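Local coordinates for glycine betaine/carnitine/choline ABC transporter%2C ATP-binding protein%2C putative (Staphylococcus aureus, PDB 5IIP) that probably serves as the ATP-binding subunit of the osmolyte uptake system OpuC, which the second messenger c-di-AMP inhibits, its tandem CBS domains being the part modelled here, at residues D[39-44]-D[136-141]; D[45-50]-D[94-99]; D[104-109]-D[127-132]. All coordinates share one frame; numbering follows the deposited sequence.

Interaction 1: residues D[39-44]-D[136-141]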
# COMPACT_ATOMS: atom_id res chain seq x y z
N GLY D 39 -16.96 1.74 -14.11
CA GLY D 39 -17.55 2.22 -15.34
C GLY D 39 -16.77 3.33 -16.00
O GLY D 39 -16.98 3.66 -17.14
N VAL D 40 -15.85 3.93 -15.25
CA VAL D 40 -14.97 4.98 -15.73
C VAL D 40 -13.50 4.54 -15.82
O VAL D 40 -12.60 5.32 -16.08
N MET D 41 -13.30 3.27 -15.56
CA MET D 41 -12.00 2.65 -15.55
C MET D 41 -11.43 2.33 -16.89
O MET D 41 -12.10 2.37 -17.89
CB MET D 41 -12.08 1.36 -14.77
CG MET D 41 -12.76 0.23 -15.51
SD MET D 41 -13.37 -1.06 -14.46
CE MET D 41 -13.87 -2.22 -15.70
N ILE D 42 -10.17 1.98 -16.87
CA ILE D 42 -9.46 1.61 -18.05
C ILE D 42 -8.76 0.30 -17.82
O ILE D 42 -8.63 -0.13 -16.71
CB ILE D 42 -8.46 2.65 -18.41
CG1 ILE D 42 -7.59 2.92 -17.23
CG2 ILE D 42 -9.17 3.90 -18.81
CD1 ILE D 42 -6.28 3.50 -17.61
N LYS D 43 -8.30 -0.33 -18.87
CA LYS D 43 -7.61 -1.58 -18.74
C LYS D 43 -6.22 -1.49 -18.15
O LYS D 43 -5.45 -0.61 -18.48
CB LYS D 43 -7.53 -2.27 -20.09
CG LYS D 43 -8.69 -3.17 -20.35
CD LYS D 43 -8.49 -3.91 -21.63
CE LYS D 43 -7.20 -4.67 -21.63
NZ LYS D 43 -7.41 -6.05 -22.11
N PRO D 44 -5.88 -2.42 -17.29
CA PRO D 44 -4.56 -2.43 -16.68
C PRO D 44 -3.53 -3.25 -17.39
O PRO D 44 -3.84 -4.14 -18.11
CB PRO D 44 -4.82 -3.03 -15.31
CG PRO D 44 -6.16 -3.60 -15.34
CD PRO D 44 -6.77 -3.39 -16.67
N ARG D 136 -10.51 -10.65 -8.59
CA ARG D 136 -9.97 -10.70 -9.93
C ARG D 136 -9.87 -9.31 -10.53
O ARG D 136 -10.81 -8.56 -10.51
CB ARG D 136 -10.83 -11.60 -10.78
CG ARG D 136 -10.75 -13.04 -10.37
N LEU D 137 -8.71 -9.00 -11.06
CA LEU D 137 -8.44 -7.69 -11.63
C LEU D 137 -9.09 -7.49 -12.96
O LEU D 137 -8.78 -8.15 -13.92
CB LEU D 137 -6.94 -7.53 -11.81
CG LEU D 137 -6.43 -6.34 -12.57
CD1 LEU D 137 -6.61 -5.06 -11.80
CD2 LEU D 137 -4.98 -6.53 -12.85
N VAL D 138 -10.01 -6.56 -13.01
CA VAL D 138 -10.71 -6.29 -14.22
C VAL D 138 -10.50 -4.89 -14.76
O VAL D 138 -10.72 -4.64 -15.92
CB VAL D 138 -12.17 -6.50 -13.97
CG1 VAL D 138 -12.61 -5.59 -12.87
CG2 VAL D 138 -12.97 -6.25 -15.21
N GLY D 139 -10.08 -3.98 -13.91
CA GLY D 139 -9.88 -2.62 -14.33
C GLY D 139 -9.01 -1.76 -13.47
O GLY D 139 -8.58 -2.15 -12.43
N LEU D 140 -8.75 -0.56 -13.93
CA LEU D 140 -7.95 0.39 -13.20
C LEU D 140 -8.46 1.81 -13.21
O LEU D 140 -8.85 2.34 -14.23
CB LEU D 140 -6.55 0.42 -13.79
CG LEU D 140 -5.60 1.40 -13.13
CD1 LEU D 140 -5.28 0.87 -11.77
CD2 LEU D 140 -4.35 1.59 -13.93
N ILE D 141 -8.42 2.46 -12.06
CA ILE D 141 -8.79 3.84 -12.00
C ILE D 141 -7.62 4.62 -11.45
O ILE D 141 -7.11 4.31 -10.43
CB ILE D 141 -10.06 4.09 -11.20
CG1 ILE D 141 -9.82 3.89 -9.75
CG2 ILE D 141 -11.14 3.15 -11.66
CD1 ILE D 141 -11.09 3.95 -8.93
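Ile-42 and Leu-140 are joined by two backbone hydrogen bonds. Ile-42 N donates a hydrogen bond to Leu-140 O at 3.0 Å, and this bond is nearly straight, 168° at the hydrogen. The return bond, from Leu-140 N to Ile-42 O, measures 2.8 Å and is more bent, at 141°. The two residues form a single antiparallel bridge of the hydrogen-bonded kind. Leu-140 is buried, and the loop satisfies both its N-H and its carbonyl.

The bridge puts residues 39-44, which are not themselves a strand, against the outer edge of strand 137-142. The other edge of that strand pairs with strand 127-131. There Val-138 and Gly-139 both face Val-130, a classic beta bulge. The contact also crosses between the two CBS domains: the loop leads into strand 46-48 of the first, and the bulged strand belongs to the second.

Apolar contacts lie to both sides of the bridge in sequence. Met-41 runs over the bulge. Its chain is extended beyond CG. SD comes to 3.8 Å from Gly-139 CA, and chi3, -173°, carries the methyl CE on toward Val-138. The two side chains cross at about a right angle. Closer in, Met-41 CB lies 3.7 Å from Ile-141 CG2. Pro-44 sets its ring carbon CG 3.9 Å from Leu-137 CD1, the two side chains sliding past each other in opposite directions. Its CB is 4.1 Å from Leu-140 CB. Phe-69 of strand 67-71 touches Pro-44, Leu-137 and Leu-140.

Interaction 2: residues D[45-50]-D[94-99]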
# COMPACT_ATOMS: atom_id res chain seq x y z
N ILE D 45 -2.29 -2.92 -17.14
CA ILE D 45 -1.15 -3.60 -17.69
C ILE D 45 -0.69 -4.56 -16.64
O ILE D 45 -0.50 -4.19 -15.51
CB ILE D 45 -0.02 -2.63 -17.98
CG1 ILE D 45 -0.51 -1.55 -18.92
CG2 ILE D 45 1.17 -3.35 -18.55
CD1 ILE D 45 -0.75 -2.03 -20.32
N THR D 46 -0.50 -5.81 -17.01
CA THR D 46 -0.16 -6.80 -16.06
C THR D 46 1.02 -7.61 -16.41
O THR D 46 1.54 -7.50 -17.48
CB THR D 46 -1.31 -7.77 -15.85
OG1 THR D 46 -1.59 -8.45 -17.06
CG2 THR D 46 -2.49 -7.07 -15.45
N ILE D 47 1.42 -8.40 -15.44
CA ILE D 47 2.50 -9.32 -15.57
C ILE D 47 2.17 -10.54 -14.76
O ILE D 47 1.61 -10.43 -13.71
CB ILE D 47 3.84 -8.73 -15.13
CG1 ILE D 47 4.96 -9.57 -15.68
CG2 ILE D 47 3.97 -8.66 -13.64
CD1 ILE D 47 6.32 -9.04 -15.41
N GLN D 48 2.50 -11.71 -15.26
CA GLN D 48 2.23 -12.92 -14.55
C GLN D 48 3.22 -13.05 -13.43
O GLN D 48 4.28 -12.54 -13.49
CB GLN D 48 2.23 -14.10 -15.48
CG GLN D 48 1.21 -13.97 -16.57
CD GLN D 48 -0.16 -14.41 -16.16
OE1 GLN D 48 -0.32 -15.36 -15.46
NE2 GLN D 48 -1.14 -13.74 -16.65
N ALA D 49 2.83 -13.75 -12.39
CA ALA D 49 3.65 -13.93 -11.20
C ALA D 49 4.95 -14.67 -11.37
O ALA D 49 5.87 -14.46 -10.66
CB ALA D 49 2.85 -14.57 -10.11
N GLU D 50 4.99 -15.56 -12.33
CA GLU D 50 6.15 -16.36 -12.58
C GLU D 50 7.23 -15.65 -13.33
O GLU D 50 8.33 -16.12 -13.42
CB GLU D 50 5.76 -17.61 -13.31
CG GLU D 50 4.70 -18.40 -12.61
CD GLU D 50 3.31 -17.90 -12.87
OE1 GLU D 50 3.17 -16.92 -13.59
OE2 GLU D 50 2.36 -18.49 -12.38
N LYS D 94 16.78 -9.54 -6.35
CA LYS D 94 15.58 -10.13 -5.79
C LYS D 94 14.62 -10.69 -6.83
O LYS D 94 14.73 -10.40 -8.01
N SER D 95 13.67 -11.49 -6.38
CA SER D 95 12.64 -12.04 -7.24
C SER D 95 11.47 -11.10 -7.40
O SER D 95 11.35 -10.14 -6.71
CB SER D 95 12.15 -13.36 -6.71
OG SER D 95 11.55 -13.21 -5.46
N LEU D 96 10.60 -11.40 -8.33
CA LEU D 96 9.45 -10.58 -8.56
C LEU D 96 8.49 -10.60 -7.40
O LEU D 96 8.01 -9.59 -6.98
CB LEU D 96 8.75 -11.04 -9.82
CG LEU D 96 7.51 -10.35 -10.33
CD1 LEU D 96 7.42 -10.40 -11.82
CD2 LEU D 96 6.29 -10.98 -9.75
N ARG D 97 8.20 -11.77 -6.89
CA ARG D 97 7.29 -11.91 -5.78
C ARG D 97 7.81 -11.25 -4.53
O ARG D 97 7.06 -10.71 -3.77
CB ARG D 97 6.94 -13.37 -5.55
CG ARG D 97 6.23 -14.03 -6.73
CD ARG D 97 5.81 -15.47 -6.48
NE ARG D 97 4.65 -15.49 -5.63
CZ ARG D 97 3.48 -15.95 -5.98
NH1 ARG D 97 3.31 -16.49 -7.16
NH2 ARG D 97 2.49 -15.89 -5.14
N ASP D 98 9.11 -11.30 -4.31
CA ASP D 98 9.67 -10.70 -3.12
C ASP D 98 9.77 -9.20 -3.20
O ASP D 98 9.99 -8.55 -2.21
CB ASP D 98 11.03 -11.32 -2.77
CG ASP D 98 10.91 -12.58 -1.95
OD1 ASP D 98 10.16 -12.62 -0.97
OD2 ASP D 98 11.58 -13.54 -2.27
N THR D 99 9.62 -8.67 -4.40
CA THR D 99 9.72 -7.26 -4.63
C THR D 99 8.43 -6.54 -4.71
O THR D 99 8.35 -5.36 -4.44
CB THR D 99 10.38 -7.04 -5.96
OG1 THR D 99 11.55 -7.82 -6.00
CG2 THR D 99 10.74 -5.62 -6.17
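The guanidinium of Arg-97 is the flat group that meets the other segment. Ala-49 CB approaches it obliquely, 3.5 Å from NH1. The arginine chain bends at chi3, 76°, which turns its end toward Ala-49. Glu-50 carries the opposite charge, but its OE2 stays 5.7 Å from Arg-97 NH1. Any attraction between them would act at a distance.

Leu-96 makes the rest of the contact. Leu-96 and Ile-47 reach toward each other tip to tip, with Leu-96 CD1 4.0 Å from Ile-47 CD1. The second branch, Leu-96 CD2, comes to 3.6 Å from Ala-49 O. No hydrogen bond links the two segments; they meet by packing.

Ser-95 is the N-cap of the short helix 96-99. Its OG accepts a weak bond from Asp-98 N.

Strand 46-48 lies at the edge of the first CBS domain's sheet and pairs with strand 67-71. Ile-47 also packs on Ala-56 and Ile-59 of helix 53-63. Ala-49 touches Val-70. Helix 96-99 meets the first domain beside the end of strand 46-48, with Leu-78 of strand 77-82 touching both Ala-49 and Arg-97.

Interaction 3: residues D[104-109]-D[127-132]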
# COMPACT_ATOMS: atom_id res chain seq x y z
N ILE D 104 -2.40 -2.93 -1.05
CA ILE D 104 -2.96 -2.02 -1.98
C ILE D 104 -4.38 -1.67 -1.68
O ILE D 104 -5.11 -2.45 -1.13
CB ILE D 104 -2.98 -2.67 -3.38
CG1 ILE D 104 -1.82 -3.62 -3.61
CG2 ILE D 104 -2.89 -1.64 -4.45
CD1 ILE D 104 -2.03 -4.52 -4.79
N TYR D 105 -4.77 -0.47 -2.09
CA TYR D 105 -6.13 0.02 -1.93
C TYR D 105 -6.86 -0.33 -3.19
O TYR D 105 -6.43 0.01 -4.24
CB TYR D 105 -6.12 1.53 -1.67
CG TYR D 105 -7.43 2.22 -1.82
CD1 TYR D 105 -8.50 1.86 -1.08
CD2 TYR D 105 -7.57 3.26 -2.66
CE1 TYR D 105 -9.70 2.47 -1.21
CE2 TYR D 105 -8.77 3.88 -2.80
CZ TYR D 105 -9.83 3.48 -2.06
OH TYR D 105 -11.01 4.10 -2.19
N THR D 106 -7.96 -1.03 -3.06
CA THR D 106 -8.72 -1.48 -4.19
C THR D 106 -10.16 -1.21 -4.03
O THR D 106 -10.60 -0.95 -2.96
CB THR D 106 -8.62 -3.00 -4.39
OG1 THR D 106 -9.20 -3.66 -3.29
CG2 THR D 106 -7.23 -3.41 -4.49
N VAL D 107 -10.90 -1.31 -5.11
CA VAL D 107 -12.32 -1.15 -5.04
C VAL D 107 -13.06 -2.10 -5.97
O VAL D 107 -12.55 -2.50 -6.98
CB VAL D 107 -12.77 0.25 -5.34
CG1 VAL D 107 -12.12 1.18 -4.37
CG2 VAL D 107 -12.43 0.60 -6.74
N GLN D 108 -14.26 -2.46 -5.55
CA GLN D 108 -15.13 -3.37 -6.25
C GLN D 108 -15.76 -2.75 -7.45
O GLN D 108 -15.98 -1.58 -7.49
CB GLN D 108 -16.21 -3.89 -5.33
CG GLN D 108 -15.70 -4.79 -4.25
CD GLN D 108 -15.31 -6.14 -4.77
OE1 GLN D 108 -15.73 -6.53 -5.84
NE2 GLN D 108 -14.52 -6.86 -4.03
N ILE D 109 -16.07 -3.56 -8.43
CA ILE D 109 -16.71 -3.07 -9.63
C ILE D 109 -18.19 -2.81 -9.44
O ILE D 109 -18.79 -2.13 -10.21
CB ILE D 109 -16.45 -4.02 -10.79
CG1 ILE D 109 -17.02 -3.46 -12.07
CG2 ILE D 109 -17.02 -5.38 -10.51
CD1 ILE D 109 -16.79 -4.36 -13.24
N ASN D 127 -2.77 4.73 -8.34
CA ASN D 127 -3.46 3.71 -9.11
C ASN D 127 -4.35 2.87 -8.27
O ASN D 127 -3.88 2.18 -7.41
CB ASN D 127 -2.45 2.79 -9.73
CG ASN D 127 -1.45 3.52 -10.55
OD1 ASN D 127 -0.34 3.71 -10.13
ND2 ASN D 127 -1.85 3.95 -11.69
N VAL D 128 -5.64 2.92 -8.51
CA VAL D 128 -6.56 2.14 -7.75
C VAL D 128 -7.14 1.00 -8.56
O VAL D 128 -7.99 1.18 -9.40
CB VAL D 128 -7.69 3.03 -7.26
CG1 VAL D 128 -8.54 2.32 -6.24
CG2 VAL D 128 -7.15 4.30 -6.67
N PRO D 129 -6.68 -0.20 -8.32
CA PRO D 129 -7.14 -1.37 -9.05
C PRO D 129 -8.58 -1.70 -8.81
O PRO D 129 -9.03 -1.57 -7.72
CB PRO D 129 -6.27 -2.47 -8.50
CG PRO D 129 -5.14 -1.82 -7.89
CD PRO D 129 -5.60 -0.52 -7.40
N VAL D 130 -9.29 -2.14 -9.83
CA VAL D 130 -10.67 -2.50 -9.69
C VAL D 130 -10.79 -3.99 -9.77
O VAL D 130 -10.31 -4.60 -10.68
CB VAL D 130 -11.52 -1.90 -10.78
CG1 VAL D 130 -12.96 -2.33 -10.63
CG2 VAL D 130 -11.40 -0.41 -10.76
N VAL D 131 -11.46 -4.56 -8.80
CA VAL D 131 -11.62 -5.99 -8.71
C VAL D 131 -13.04 -6.47 -8.56
O VAL D 131 -13.90 -5.75 -8.16
CB VAL D 131 -10.86 -6.55 -7.49
CG1 VAL D 131 -9.41 -6.21 -7.57
CG2 VAL D 131 -11.46 -6.04 -6.22
N ASP D 132 -13.25 -7.73 -8.89
CA ASP D 132 -14.54 -8.38 -8.76
C ASP D 132 -14.63 -9.02 -7.40
O ASP D 132 -13.68 -8.96 -6.67
CB ASP D 132 -14.80 -9.35 -9.89
CG ASP D 132 -13.91 -10.56 -9.86
OD1 ASP D 132 -13.34 -10.91 -8.83
OD2 ASP D 132 -13.82 -11.19 -10.91
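Val-107 lies opposite Val-130 in a parallel bridge and bonds to the residues on either side of it, Pro-129 and Val-131. Val-107 N donates to Pro-129 O at 3.2 Å. Val-107 O in turn accepts from Val-131 N at 3.0 Å. A third bond, from Ile-109 N to Val-131 O, is weak and bent to 135°. CA-H...O contacts add to the pairing: Val-130 CA lies 3.3 Å from Val-107 O.

Pro-129 has no N-H to give. At that point its ring carbon CD lies 3.3 Å from Tyr-105 O. Val-128 N and Val-130 N point to the other edge and bond strand 137-142. The Asp-132 carboxylate is taken up by its own turn, OD1 accepting from Arg-136 N.

Apolar groups line the pairing. Val-128 CG1 meets the Tyr-105 ring obliquely, 3.8 Å from CE2. It gets there with CG1 opposite its own backbone N, chi1 -169°. Val-130 CG1 packs 3.9 Å from Ile-109 CB.

The two strands belong to the beta-alpha-beta unit of the second CBS domain, with helix 114-122 as the crossover. Tyr-105 also touches Gln-102 of the second subunit. Backbone bonds thus fix the parallel register, while the side chains across the contact are mostly apolar and contribute by packing.

How the interactions relate
From the N terminus, the chain starts in the loop 39-44 and goes on into 45-50. Interaction 2 closes the first loop, when 94-99 returns to 45-50 after the remaining strands of the first sheet. Interaction 3 then closes a shorter loop around helix 114-122. Interaction 1 closes last, at 136-141. Interactions 2 and 3 follow in series, and both nest inside its loop. Interactions 1 and 3 share the second sheet, where strand 127-131 pairs with strand 137-142. Interaction 2 lies across the chain's centre from interaction 1, their centres about 19 Å apart, yet Leu-137 packs on Thr-46. Interactions 1 and 2 each tie the two CBS domains together.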